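Local atomic coordinates of siderophore-interacting protein (Aeromonas hydrophila, PDB entry 6K2L), a protein that binds FAD and probably reduces ferric siderophores so that their iron can be released inside the cell. Residues V21-R26 with Q173-D178; S137-V142 with A160-H165; G164-L169 with V185-F190; L207-Q212 with R234-D239. The protein carries 1 engineered substitution. All blocks are in the same frame, centred on the assembly; numbering follows the deposited sequence.

Contact 1. Residues V21-R26 with Q173-D178; sequences VSPHLR and QEDVQD
Asp175 and Ser22 meet because of their first torsions: Asp175 holds CG anti to its own carbonyl carbon (chi1 -71°), which brings the carboxylate round to the 21-26 corner, while Ser22 tucks OG between its backbone N and carbonyl carbon (chi1 85°), facing that carboxylate. The result is a worked example of one acid gripping two residues of a turn. Residues Ser22 to Leu25 form a type I beta turn, and Asp175 OD1 accepts from the backbone as His24 N approaches to 2.7 Å on the syn lone pair. Ser22 OG also donates to Asp175 OD1, at a doubtfully short 2.5 Å. Asp175 OD2 takes a weak, bent bond from His24 ND1 at 2.8 Å; the imidazole and carboxylate planes stand 73° apart. The bond from His24 N, with lesser help from the hydroxyl and the imidazole, would tend to favour the ionised form of this buried carboxylate. Around it lies looser packing: Pro23 CG rests on Glu174 CB at 3.8 Å, the two side chains crossing at about a right angle, and the extended Gln177 sends NE2 to within 3.5 Å of Leu25 CD2 and 3.7 Å of Val21 CG2. Val21 and Ser22 both face Leu25 in a classic beta bulge, where the chain turns from strand 11-20 into strand 25-31 of the flavin-domain barrel. The ring of His24 also meets that of Tyr172. The 173-178 loop thus packs through Val176 and Gln177 on Trp189 of its own parallel sheet, in strand 185-191, and holds the barrel's 21-26 turn through Asp175.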
loop_
_atom_site.group_PDB
_atom_site.type_symbol
_atom_site.label_atom_id
_atom_site.label_comp_id
_atom_site.label_asym_id
_atom_site.label_seq_id
_atom_site.Cartn_x
_atom_site.Cartn_y
_atom_site.Cartn_z
ATOM N N VAL A 21 6.691 11.533 -14.959
ATOM C CA VAL A 21 5.358 10.985 -15.201
ATOM C C VAL A 21 4.491 12.029 -15.872
ATOM O O VAL A 21 3.519 11.706 -16.559
ATOM C CB VAL A 21 4.707 10.475 -13.903
ATOM C CG1 VAL A 21 5.691 9.658 -13.092
ATOM C CG2 VAL A 21 4.204 11.632 -13.127
ATOM N N SER A 22 4.844 13.285 -15.712
ATOM C CA SER A 22 4.247 14.403 -16.410
ATOM C C SER A 22 5.343 15.450 -16.439
ATOM O O SER A 22 6.373 15.277 -15.780
ATOM C CB SER A 22 2.968 14.882 -15.700
ATOM O OG SER A 22 3.244 15.807 -14.655
ATOM N N PRO A 23 5.189 16.512 -17.235
ATOM C CA PRO A 23 6.289 17.493 -17.350
ATOM C C PRO A 23 6.695 18.169 -16.041
ATOM O O PRO A 23 7.852 18.580 -15.905
ATOM C CB PRO A 23 5.734 18.506 -18.357
ATOM C CG PRO A 23 4.839 17.696 -19.209
ATOM C CD PRO A 23 4.177 16.715 -18.284
ATOM N N HIS A 24 5.782 18.317 -15.077
ATOM C CA HIS A 24 6.105 18.957 -13.806
ATOM C C HIS A 24 5.921 18.026 -12.612
ATOM O O HIS A 24 5.645 18.480 -11.503
ATOM C CB HIS A 24 5.287 20.223 -13.610
ATOM C CG HIS A 24 5.595 21.284 -14.607
ATOM N ND1 HIS A 24 5.093 21.260 -15.891
ATOM C CD2 HIS A 24 6.378 22.386 -14.525
ATOM C CE1 HIS A 24 5.537 22.313 -16.554
ATOM N NE2 HIS A 24 6.321 23.012 -15.749
ATOM N N LEU A 25 6.073 16.728 -12.821
ATOM C CA LEU A 25 6.021 15.764 -11.733
ATOM C C LEU A 25 7.090 14.715 -12.008
ATOM O O LEU A 25 6.992 13.948 -12.968
ATOM C CB LEU A 25 4.629 15.142 -11.602
ATOM C CG LEU A 25 4.447 14.459 -10.231
ATOM C CD1 LEU A 25 4.440 15.497 -9.093
ATOM C CD2 LEU A 25 3.228 13.534 -10.174
ATOM N N ARG A 26 8.117 14.690 -11.179
ATOM C CA ARG A 26 9.307 13.891 -11.447
ATOM C C ARG A 26 9.438 12.815 -10.378
ATOM O O ARG A 26 9.594 13.132 -9.198
ATOM C CB ARG A 26 10.546 14.786 -11.492
ATOM C CG ARG A 26 11.817 14.035 -11.808
ATOM C CD ARG A 26 12.965 14.986 -12.080
ATOM N NE ARG A 26 12.919 15.411 -13.479
ATOM C CZ ARG A 26 13.400 16.560 -13.936
ATOM N NH1 ARG A 26 13.998 17.408 -13.107
ATOM N NH2 ARG A 26 13.288 16.852 -15.220
ATOM N N GLN A 173 -1.982 22.181 -18.453
ATOM C CA GLN A 173 -2.805 21.105 -18.999
ATOM C C GLN A 173 -2.027 19.808 -19.183
ATOM O O GLN A 173 -2.614 18.730 -19.063
ATOM C CB GLN A 173 -3.433 21.550 -20.338
ATOM C CG GLN A 173 -4.129 20.444 -21.132
ATOM C CD GLN A 173 -5.545 20.092 -20.587
ATOM O OE1 GLN A 173 -6.265 20.963 -20.066
ATOM N NE2 GLN A 173 -5.940 18.813 -20.713
ATOM N N GLU A 174 -0.720 19.875 -19.444
ATOM C CA GLU A 174 0.059 18.657 -19.674
ATOM C C GLU A 174 0.329 17.856 -18.406
ATOM O O GLU A 174 0.814 16.721 -18.505
ATOM C CB GLU A 174 1.396 18.989 -20.338
ATOM C CG GLU A 174 1.282 19.390 -21.800
ATOM C CD GLU A 174 1.017 20.883 -21.998
ATOM O OE1 GLU A 174 1.264 21.348 -23.131
ATOM O OE2 GLU A 174 0.583 21.587 -21.041
ATOM N N ASP A 175 0.049 18.412 -17.226
ATOM C CA ASP A 175 0.267 17.713 -15.965
ATOM C C ASP A 175 -0.968 16.967 -15.475
ATOM O O ASP A 175 -0.881 16.231 -14.488
ATOM C CB ASP A 175 0.792 18.690 -14.919
ATOM C CG ASP A 175 2.240 19.119 -15.223
ATOM O OD1 ASP A 175 3.130 18.233 -15.189
ATOM O OD2 ASP A 175 2.486 20.313 -15.539
ATOM N N VAL A 176 -2.095 17.105 -16.170
ATOM C CA VAL A 176 -3.216 16.190 -16.008
ATOM C C VAL A 176 -2.767 14.803 -16.437
ATOM O O VAL A 176 -2.128 14.631 -17.482
ATOM C CB VAL A 176 -4.430 16.659 -16.825
ATOM C CG1 VAL A 176 -5.522 15.603 -16.808
ATOM C CG2 VAL A 176 -4.954 17.981 -16.286
ATOM N N GLN A 177 -3.064 13.808 -15.618
ATOM C CA GLN A 177 -2.577 12.472 -15.881
ATOM C C GLN A 177 -3.659 11.483 -15.507
ATOM O O GLN A 177 -4.657 11.831 -14.882
ATOM C CB GLN A 177 -1.283 12.190 -15.114
ATOM C CG GLN A 177 -1.107 13.012 -13.864
ATOM C CD GLN A 177 0.137 12.620 -13.069
ATOM O OE1 GLN A 177 0.272 11.472 -12.612
ATOM N NE2 GLN A 177 1.048 13.591 -12.875
ATOM N N ASP A 178 -3.468 10.239 -15.914
ATOM C CA ASP A 178 -4.415 9.207 -15.540
ATOM C C ASP A 178 -4.189 8.851 -14.082
ATOM O O ASP A 178 -3.052 8.779 -13.613
ATOM C CB ASP A 178 -4.263 7.980 -16.437
ATOM C CG ASP A 178 -4.426 8.325 -17.921
ATOM O OD1 ASP A 178 -5.166 9.292 -18.234
ATOM O OD2 ASP A 178 -3.826 7.630 -18.777
#

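Contact 2. Residues S137-V142 with A160-H165; sequences SHYYMV and ADARGH
Ala162 sets its CB at the edge of the Tyr139 ring, 3.8 Å from CE2, just where the two chains begin to run alongside each other. Beside it a water bridges the segments, donating to the backbone oxygens of Asp161 and Ser137. Arg163 starts the ladder: its N gives a bond to Ser137 O at 3.0 Å, and its O receives Tyr139 N at 2.7 Å. Its CB lies beside the His138 ring, the two side chains pointing the same way. Gly164 takes up a backbone conformation (phi 150°, psi -158°) that only glycine adopts easily, and its CA comes within 3.0 Å of Tyr139 O in a CA-H...O contact. His165 closes the series, N to Tyr139 O at 2.9 Å and O from Met141 N at 3.0 Å. Its ring meets that of Tyr140 rim to rim, CD2 to CE1 3.4 Å, with the planes 24° apart. The hydroxyl ends of both tyrosines are held outside this pair, Tyr139 OH at Gln134 O and Tyr140 OH at Glu210 N. These parallel strands belong to a beta-alpha-beta crossover through helix 148-155; Phe204 of helix 198-205 packs on Tyr140 and His165, and strand 214-218 flanks 138-144 across the sheet.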
loop_
_atom_site.group_PDB
_atom_site.type_symbol
_atom_site.label_atom_id
_atom_site.label_comp_id
_atom_site.label_asym_id
_atom_site.label_seq_id
_atom_site.Cartn_x
_atom_site.Cartn_y
_atom_site.Cartn_z
ATOM N N SER A 137 -16.689 5.013 3.630
ATOM C CA SER A 137 -17.398 4.696 2.411
ATOM C C SER A 137 -17.372 5.843 1.411
ATOM O O SER A 137 -17.419 5.593 0.201
ATOM C CB SER A 137 -18.841 4.298 2.736
ATOM O OG SER A 137 -19.698 5.413 2.671
ATOM N N HIS A 138 -17.257 7.081 1.881
ATOM C CA HIS A 138 -17.169 8.251 1.025
ATOM C C HIS A 138 -15.831 8.952 1.248
ATOM O O HIS A 138 -15.335 9.024 2.378
ATOM C CB HIS A 138 -18.338 9.176 1.305
ATOM C CG HIS A 138 -19.644 8.625 0.823
ATOM N ND1 HIS A 138 -20.395 7.735 1.566
ATOM C CD2 HIS A 138 -20.328 8.826 -0.330
ATOM C CE1 HIS A 138 -21.471 7.396 0.882
ATOM N NE2 HIS A 138 -21.462 8.053 -0.266
ATOM N N TYR A 139 -15.235 9.444 0.164
ATOM C CA TYR A 139 -13.927 10.098 0.197
ATOM C C TYR A 139 -13.978 11.407 -0.585
ATOM O O TYR A 139 -14.364 11.426 -1.759
ATOM C CB TYR A 139 -12.848 9.199 -0.393
ATOM C CG TYR A 139 -12.500 8.012 0.444
ATOM C CD1 TYR A 139 -11.688 8.140 1.563
ATOM C CD2 TYR A 139 -12.969 6.745 0.098
ATOM C CE1 TYR A 139 -11.364 7.044 2.327
ATOM C CE2 TYR A 139 -12.668 5.624 0.857
ATOM C CZ TYR A 139 -11.860 5.771 1.970
ATOM O OH TYR A 139 -11.532 4.646 2.713
ATOM N N TYR A 140 -13.566 12.494 0.046
ATOM C CA TYR A 140 -13.603 13.810 -0.587
ATOM C C TYR A 140 -12.238 14.445 -0.425
ATOM O O TYR A 140 -11.860 14.814 0.693
ATOM C CB TYR A 140 -14.677 14.696 0.037
ATOM C CG TYR A 140 -16.034 14.064 0.035
ATOM C CD1 TYR A 140 -16.809 14.039 -1.119
ATOM C CD2 TYR A 140 -16.530 13.463 1.180
ATOM C CE1 TYR A 140 -18.072 13.450 -1.118
ATOM C CE2 TYR A 140 -17.764 12.878 1.192
ATOM C CZ TYR A 140 -18.530 12.859 0.050
ATOM O OH TYR A 140 -19.755 12.256 0.123
ATOM N N MET A 141 -11.527 14.625 -1.542
ATOM C CA MET A 141 -10.101 14.890 -1.511
ATOM C C MET A 141 -9.818 16.075 -2.435
ATOM O O MET A 141 -10.341 16.129 -3.548
ATOM C CB MET A 141 -9.361 13.629 -1.960
ATOM C CG MET A 141 -9.488 12.420 -0.971
ATOM S SD MET A 141 -8.293 11.158 -1.429
ATOM C CE MET A 141 -9.209 9.600 -1.133
ATOM N N VAL A 142 -8.994 17.025 -1.994
ATOM C CA VAL A 142 -8.577 18.140 -2.843
ATOM C C VAL A 142 -7.070 18.288 -2.706
ATOM O O VAL A 142 -6.510 18.044 -1.630
ATOM C CB VAL A 142 -9.317 19.461 -2.490
ATOM C CG1 VAL A 142 -8.742 20.625 -3.240
ATOM C CG2 VAL A 142 -10.832 19.368 -2.785
ATOM N N ALA A 160 -12.946 -1.186 -4.195
ATOM C CA ALA A 160 -13.594 -0.970 -5.481
ATOM C C ALA A 160 -14.957 -0.307 -5.348
ATOM O O ALA A 160 -15.412 0.349 -6.292
ATOM C CB ALA A 160 -13.704 -2.299 -6.217
ATOM N N ASP A 161 -15.610 -0.433 -4.186
ATOM C CA ASP A 161 -16.902 0.213 -3.956
ATOM C C ASP A 161 -16.804 1.557 -3.216
ATOM O O ASP A 161 -17.846 2.135 -2.871
ATOM C CB ASP A 161 -17.834 -0.721 -3.177
ATOM C CG ASP A 161 -17.232 -1.175 -1.852
ATOM O OD1 ASP A 161 -16.004 -0.983 -1.653
ATOM O OD2 ASP A 161 -17.978 -1.745 -1.018
ATOM N N ALA A 162 -15.596 2.063 -2.957
ATOM C CA ALA A 162 -15.475 3.393 -2.381
ATOM C C ALA A 162 -16.139 4.424 -3.285
ATOM O O ALA A 162 -16.266 4.229 -4.499
ATOM C CB ALA A 162 -14.015 3.759 -2.170
ATOM N N ARG A 163 -16.595 5.515 -2.677
ATOM C CA ARG A 163 -17.281 6.573 -3.403
ATOM C C ARG A 163 -16.699 7.920 -3.004
ATOM O O ARG A 163 -16.046 8.055 -1.972
ATOM C CB ARG A 163 -18.778 6.559 -3.127
ATOM C CG ARG A 163 -19.438 5.302 -3.617
ATOM C CD ARG A 163 -20.908 5.518 -3.860
ATOM N NE ARG A 163 -21.162 6.275 -5.088
ATOM C CZ ARG A 163 -21.176 5.760 -6.318
ATOM N NH1 ARG A 163 -20.940 4.461 -6.509
ATOM N NH2 ARG A 163 -21.441 6.551 -7.356
ATOM N N GLY A 164 -16.941 8.916 -3.823
ATOM C CA GLY A 164 -16.604 10.257 -3.425
ATOM C C GLY A 164 -16.258 11.125 -4.611
ATOM O O GLY A 164 -16.643 10.861 -5.747
ATOM N N HIS A 165 -15.515 12.189 -4.324
ATOM C CA HIS A 165 -15.098 13.146 -5.329
ATOM C C HIS A 165 -13.688 13.609 -5.011
ATOM O O HIS A 165 -13.341 13.830 -3.843
ATOM C CB HIS A 165 -16.033 14.358 -5.381
ATOM C CG HIS A 165 -17.492 14.008 -5.465
ATOM N ND1 HIS A 165 -18.135 13.773 -6.662
ATOM C CD2 HIS A 165 -18.437 13.880 -4.503
ATOM C CE1 HIS A 165 -19.407 13.509 -6.434
ATOM N NE2 HIS A 165 -19.620 13.582 -5.132
HETATM O O HOH W 1 -18.964 3.424 -0.720
#

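Contact 3. Residues G164-L169 with V185-F190; sequences GHIALL and VTLRWF
Leu168 and Trp189 fit together side by side in this parallel strand pair. With CG anti to its carbonyl carbon (chi1 -60°), Leu168 lays CD1 over one face of the indole, 3.6 Å from the centroid of the six-membered ring and 21° off its normal. Leu187 CD1 lies over that same face toward the rim, 4.1 Å from Leu168 CD1, and also reaches Ile166 CG2 at 3.7 Å, so it fills the notch between two side chains of the facing strand. The other branch of Ile166 ends in CD1, which presses on Val185 CG1 at 3.5 Å. Val185 CG2 meanwhile turns over the bare backbone of Gly164, 3.8 Å from its N. Across the sheet the bumps are different: Phe190 CE2 comes within 4.3 Å of the small Ala167 CB, while Leu169 CD1 reaches Phe190 CB at 3.9 Å. Thr186 CG2 sits in the plane of the His165 ring at its edge, and Thr186 OG1 gives His165 ND1 a weak bond. Five backbone bonds tie the ladder together. Chemically, Ile166, Leu168, Leu187 and Trp189 make an apolar face, covered partly by helix 148-155, whereas the opposite face is mixed: Ala167, Leu169 and Phe190 share it with the polar His165, Thr186 and Arg188.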
loop_
_atom_site.group_PDB
_atom_site.type_symbol
_atom_site.label_atom_id
_atom_site.label_comp_id
_atom_site.label_asym_id
_atom_site.label_seq_id
_atom_site.Cartn_x
_atom_site.Cartn_y
_atom_site.Cartn_z
ATOM N N GLY A 164 -16.941 8.916 -3.823
ATOM C CA GLY A 164 -16.604 10.257 -3.425
ATOM C C GLY A 164 -16.258 11.125 -4.611
ATOM O O GLY A 164 -16.643 10.861 -5.747
ATOM N N HIS A 165 -15.515 12.189 -4.324
ATOM C CA HIS A 165 -15.098 13.146 -5.329
ATOM C C HIS A 165 -13.688 13.609 -5.011
ATOM O O HIS A 165 -13.341 13.830 -3.843
ATOM C CB HIS A 165 -16.033 14.358 -5.381
ATOM C CG HIS A 165 -17.492 14.008 -5.465
ATOM N ND1 HIS A 165 -18.135 13.773 -6.662
ATOM C CD2 HIS A 165 -18.437 13.880 -4.503
ATOM C CE1 HIS A 165 -19.407 13.509 -6.434
ATOM N NE2 HIS A 165 -19.620 13.582 -5.132
ATOM N N ILE A 166 -12.896 13.774 -6.065
ATOM C CA ILE A 166 -11.546 14.300 -6.003
ATOM C C ILE A 166 -11.443 15.451 -6.998
ATOM O O ILE A 166 -11.874 15.324 -8.151
ATOM C CB ILE A 166 -10.515 13.194 -6.315
ATOM C CG1 ILE A 166 -10.652 12.074 -5.285
ATOM C CG2 ILE A 166 -9.094 13.768 -6.355
ATOM C CD1 ILE A 166 -9.847 10.869 -5.604
ATOM N N ALA A 167 -10.880 16.578 -6.563
ATOM C CA ALA A 167 -10.586 17.693 -7.463
ATOM C C ALA A 167 -9.112 18.065 -7.330
ATOM O O ALA A 167 -8.614 18.218 -6.214
ATOM C CB ALA A 167 -11.468 18.901 -7.156
ATOM N N LEU A 168 -8.416 18.239 -8.454
ATOM C CA LEU A 168 -7.014 18.645 -8.411
ATOM C C LEU A 168 -6.766 19.947 -9.171
ATOM O O LEU A 168 -7.256 20.117 -10.285
ATOM C CB LEU A 168 -6.138 17.557 -8.982
ATOM C CG LEU A 168 -6.216 16.205 -8.255
ATOM C CD1 LEU A 168 -5.491 15.142 -9.050
ATOM C CD2 LEU A 168 -5.627 16.308 -6.863
ATOM N N LEU A 169 -5.951 20.845 -8.595
ATOM C CA LEU A 169 -5.463 22.051 -9.278
ATOM C C LEU A 169 -4.016 21.840 -9.748
ATOM O O LEU A 169 -3.122 21.629 -8.928
ATOM C CB LEU A 169 -5.553 23.256 -8.347
ATOM C CG LEU A 169 -5.253 24.666 -8.901
ATOM C CD1 LEU A 169 -6.048 24.955 -10.195
ATOM C CD2 LEU A 169 -5.500 25.812 -7.862
ATOM N N VAL A 185 -15.694 6.986 -7.624
ATOM C CA VAL A 185 -14.986 8.199 -7.229
ATOM C C VAL A 185 -14.834 9.103 -8.449
ATOM O O VAL A 185 -14.172 8.752 -9.436
ATOM C CB VAL A 185 -13.628 7.887 -6.584
ATOM C CG1 VAL A 185 -12.810 9.165 -6.414
ATOM C CG2 VAL A 185 -13.814 7.197 -5.236
ATOM N N THR A 186 -15.469 10.260 -8.378
ATOM C CA THR A 186 -15.294 11.340 -9.340
ATOM C C THR A 186 -13.857 11.875 -9.345
ATOM O O THR A 186 -13.235 12.023 -8.290
ATOM C CB THR A 186 -16.265 12.460 -8.955
ATOM O OG1 THR A 186 -17.584 12.150 -9.449
ATOM C CG2 THR A 186 -15.781 13.802 -9.437
ATOM N N LEU A 187 -13.335 12.208 -10.525
ATOM C CA LEU A 187 -12.067 12.929 -10.627
ATOM C C LEU A 187 -12.227 14.123 -11.557
ATOM O O LEU A 187 -12.647 13.954 -12.703
ATOM C CB LEU A 187 -10.952 12.023 -11.136
ATOM C CG LEU A 187 -9.581 12.674 -11.314
ATOM C CD1 LEU A 187 -9.135 13.451 -10.057
ATOM C CD2 LEU A 187 -8.584 11.567 -11.640
ATOM N N ARG A 188 -11.868 15.323 -11.084
ATOM C CA ARG A 188 -12.061 16.562 -11.844
ATOM C C ARG A 188 -10.810 17.445 -11.770
ATOM O O ARG A 188 -10.384 17.867 -10.688
ATOM C CB ARG A 188 -13.306 17.305 -11.337
ATOM C CG ARG A 188 -13.674 18.568 -12.115
ATOM C CD ARG A 188 -14.349 18.263 -13.453
ATOM N NE ARG A 188 -15.608 17.514 -13.326
ATOM C CZ ARG A 188 -16.814 18.078 -13.239
ATOM N NH1 ARG A 188 -16.945 19.412 -13.260
ATOM N NH2 ARG A 188 -17.889 17.301 -13.131
ATOM N N TRP A 189 -10.221 17.724 -12.920
ATOM C CA TRP A 189 -8.981 18.484 -13.005
ATOM C C TRP A 189 -9.256 19.952 -13.331
ATOM O O TRP A 189 -10.050 20.281 -14.219
ATOM C CB TRP A 189 -8.052 17.883 -14.063
ATOM C CG TRP A 189 -7.536 16.467 -13.765
ATOM C CD1 TRP A 189 -8.169 15.284 -14.041
ATOM C CD2 TRP A 189 -6.272 16.107 -13.178
ATOM N NE1 TRP A 189 -7.381 14.216 -13.666
ATOM C CE2 TRP A 189 -6.213 14.697 -13.134
ATOM C CE3 TRP A 189 -5.187 16.839 -12.688
ATOM C CZ2 TRP A 189 -5.124 14.011 -12.594
ATOM C CZ3 TRP A 189 -4.112 16.154 -12.170
ATOM C CH2 TRP A 189 -4.090 14.749 -12.126
ATOM N N PHE A 190 -8.586 20.836 -12.612
ATOM C CA PHE A 190 -8.646 22.268 -12.844
ATOM C C PHE A 190 -7.242 22.714 -13.210
ATOM O O PHE A 190 -6.287 22.401 -12.486
ATOM C CB PHE A 190 -9.165 22.995 -11.604
ATOM C CG PHE A 190 -10.620 22.759 -11.352
ATOM C CD1 PHE A 190 -11.549 23.680 -11.760
ATOM C CD2 PHE A 190 -11.065 21.588 -10.741
ATOM C CE1 PHE A 190 -12.889 23.469 -11.540
ATOM C CE2 PHE A 190 -12.410 21.362 -10.527
ATOM C CZ PHE A 190 -13.325 22.311 -10.921
#

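Contact 4. Residues L207-Q212 with R234-D239; sequences LPLEEQ and RTLEVD
Two connecting loops of the C-terminal parallel-sheet domain meet here at the surface, Leu209 from the loop leading into strand 214-218 and Leu236 from the chain that leaves helix 222-235. Their side chains cross at about a right angle, with the methyls Leu209 CD1 and Leu236 CD1 3.6 Å apart. Leu236 CD1 also approaches Leu209 CB at 3.9 Å, while its twin CD2 goes to the backbone side, 3.6 Å from Leu209 O. That second methyl touches Glu211 too, Leu236 CD2 to Glu211 CB at 3.5 Å, so the two methyls of Leu236 divide between Leu209 and Glu211. Glu211 holds CG between its backbone N and carbonyl carbon (chi1 72°) and then runs on extended, which carries the carboxylate toward Glu237. There Glu211 OE1 stays 3.8 Å from Glu237 N, too far for a hydrogen bond. Val238 adds a loose touch, its CG2 4.1 Å from Glu211 O, an oxygen that has a weak bond from Arg242. Leu209 also packs on Tyr140 and His231, which joins this patch to the sheet and to helix 222-235. With no hydrogen bond crossing between 207-212 and 234-239, the loops are held to each other by van der Waals contact, largely of aliphatic carbons, and the acidic end of Glu211 makes no hydrogen bond to 234-239.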
loop_
_atom_site.group_PDB
_atom_site.type_symbol
_atom_site.label_atom_id
_atom_site.label_comp_id
_atom_site.label_asym_id
_atom_site.label_seq_id
_atom_site.Cartn_x
_atom_site.Cartn_y
_atom_site.Cartn_z
ATOM N N LEU A 207 -20.872 20.379 -4.472
ATOM C CA LEU A 207 -21.216 18.957 -4.428
ATOM C C LEU A 207 -21.899 18.598 -3.106
ATOM O O LEU A 207 -21.498 19.072 -2.040
ATOM C CB LEU A 207 -19.983 18.071 -4.601
ATOM C CG LEU A 207 -19.005 18.358 -5.733
ATOM C CD1 LEU A 207 -17.623 17.802 -5.366
ATOM C CD2 LEU A 207 -19.478 17.817 -7.082
ATOM N N PRO A 208 -22.918 17.745 -3.149
ATOM C CA PRO A 208 -23.486 17.214 -1.904
ATOM C C PRO A 208 -22.513 16.260 -1.218
ATOM O O PRO A 208 -21.998 15.324 -1.831
ATOM C CB PRO A 208 -24.745 16.484 -2.378
ATOM C CG PRO A 208 -24.424 16.089 -3.785
ATOM C CD PRO A 208 -23.600 17.218 -4.341
ATOM N N LEU A 209 -22.286 16.486 0.068
ATOM C CA LEU A 209 -21.313 15.727 0.832
ATOM C C LEU A 209 -22.015 14.896 1.900
ATOM O O LEU A 209 -22.940 15.369 2.565
ATOM C CB LEU A 209 -20.283 16.661 1.489
ATOM C CG LEU A 209 -19.602 17.684 0.572
ATOM C CD1 LEU A 209 -18.954 18.787 1.392
ATOM C CD2 LEU A 209 -18.599 17.010 -0.352
ATOM N N GLU A 210 -21.565 13.661 2.059
ATOM C CA GLU A 210 -21.996 12.829 3.164
ATOM C C GLU A 210 -21.235 13.193 4.425
ATOM O O GLU A 210 -20.002 13.253 4.413
ATOM C CB GLU A 210 -21.757 11.370 2.819
ATOM C CG GLU A 210 -22.592 10.947 1.628
ATOM C CD GLU A 210 -24.050 10.715 2.002
ATOM O OE1 GLU A 210 -24.296 10.415 3.200
ATOM O OE2 GLU A 210 -24.928 10.827 1.100
ATOM N N GLU A 211 -21.958 13.436 5.518
ATOM C CA GLU A 211 -21.287 13.733 6.771
ATOM C C GLU A 211 -21.052 12.502 7.615
ATOM O O GLU A 211 -20.280 12.579 8.575
ATOM C CB GLU A 211 -22.071 14.769 7.586
ATOM C CG GLU A 211 -23.347 14.249 8.202
ATOM C CD GLU A 211 -24.231 15.387 8.674
ATOM O OE1 GLU A 211 -23.894 16.007 9.707
ATOM O OE2 GLU A 211 -25.249 15.673 8.000
ATOM N N GLN A 212 -21.684 11.379 7.294
ATOM C CA GLN A 212 -21.485 10.149 8.051
ATOM C C GLN A 212 -20.666 9.163 7.230
ATOM O O GLN A 212 -20.809 9.085 6.007
ATOM C CB GLN A 212 -22.816 9.499 8.468
ATOM C CG GLN A 212 -23.809 10.428 9.152
ATOM C CD GLN A 212 -23.352 10.920 10.523
ATOM O OE1 GLN A 212 -22.384 10.402 11.108
ATOM N NE2 GLN A 212 -24.052 11.939 11.043
ATOM N N ARG A 234 -18.557 24.647 8.221
ATOM C CA ARG A 234 -19.779 25.446 8.232
ATOM C C ARG A 234 -21.019 24.666 7.799
ATOM O O ARG A 234 -22.072 24.790 8.430
ATOM C CB ARG A 234 -19.602 26.697 7.359
ATOM C CG ARG A 234 -18.440 27.568 7.847
ATOM C CD ARG A 234 -18.413 28.930 7.182
ATOM N NE ARG A 234 -19.377 29.838 7.799
ATOM C CZ ARG A 234 -20.393 30.407 7.156
ATOM N NH1 ARG A 234 -20.565 30.166 5.859
ATOM N NH2 ARG A 234 -21.228 31.221 7.807
ATOM N N THR A 235 -20.944 23.866 6.739
ATOM C CA THR A 235 -22.171 23.270 6.221
ATOM C C THR A 235 -22.440 21.855 6.729
ATOM O O THR A 235 -23.473 21.272 6.371
ATOM C CB THR A 235 -22.159 23.266 4.689
ATOM O OG1 THR A 235 -23.420 22.767 4.213
ATOM C CG2 THR A 235 -21.048 22.378 4.167
ATOM N N LEU A 236 -21.561 21.290 7.547
ATOM C CA LEU A 236 -21.728 19.928 8.023
ATOM C C LEU A 236 -21.071 19.839 9.392
ATOM O O LEU A 236 -20.321 20.733 9.795
ATOM C CB LEU A 236 -21.103 18.911 7.043
ATOM C CG LEU A 236 -21.581 18.780 5.583
ATOM C CD1 LEU A 236 -20.400 18.918 4.641
ATOM C CD2 LEU A 236 -22.230 17.443 5.389
ATOM N N GLU A 237 -21.344 18.745 10.100
ATOM C CA GLU A 237 -20.617 18.448 11.331
ATOM C C GLU A 237 -19.887 17.112 11.214
ATOM O O GLU A 237 -20.490 16.031 11.317
ATOM C CB GLU A 237 -21.517 18.521 12.573
ATOM C CG GLU A 237 -21.578 19.940 13.116
ATOM C CD GLU A 237 -20.129 20.512 13.331
ATOM O OE1 GLU A 237 -19.855 21.679 12.970
ATOM O OE2 GLU A 237 -19.249 19.794 13.863
ATOM N N VAL A 238 -18.575 17.204 10.996
ATOM C CA VAL A 238 -17.708 16.044 10.886
ATOM C C VAL A 238 -16.681 16.133 11.997
ATOM O O VAL A 238 -16.110 17.201 12.237
ATOM C CB VAL A 238 -17.037 16.017 9.503
ATOM C CG1 VAL A 238 -16.095 14.805 9.384
ATOM C CG2 VAL A 238 -18.082 16.048 8.409
ATOM N N ASP A 239 -16.449 15.027 12.677
ATOM C CA ASP A 239 -15.430 15.051 13.711
ATOM C C ASP A 239 -14.048 15.298 13.109
ATOM O O ASP A 239 -13.768 14.942 11.960
ATOM C CB ASP A 239 -15.412 13.744 14.508
ATOM C CG ASP A 239 -14.504 13.822 15.725
ATOM O OD1 ASP A 239 -14.745 14.688 16.614
ATOM O OD2 ASP A 239 -13.525 13.041 15.783
#

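How the contacts relate
Contacts 2 and 3 are adjacent strand pairs of one parallel sheet: they share Gly164 and His165 on strand 163-170, their centres lie about 10 Å apart, and Met141 O probably bonds to Ala167 N between them. Contact 1 opens first, spans all of contact 2 in sequence and alternates with contact 3, which it touches where the 173-178 loop packs on Trp189, so it joins the FAD-binding barrel to the outer edge of that sheet. Contact 4 follows the others, its centre about 13 Å from that of contact 2 and about 31 Å from the centre of contact 1. Together they trace a line from the domain interface near the flavin, through the sheet, to its far loops.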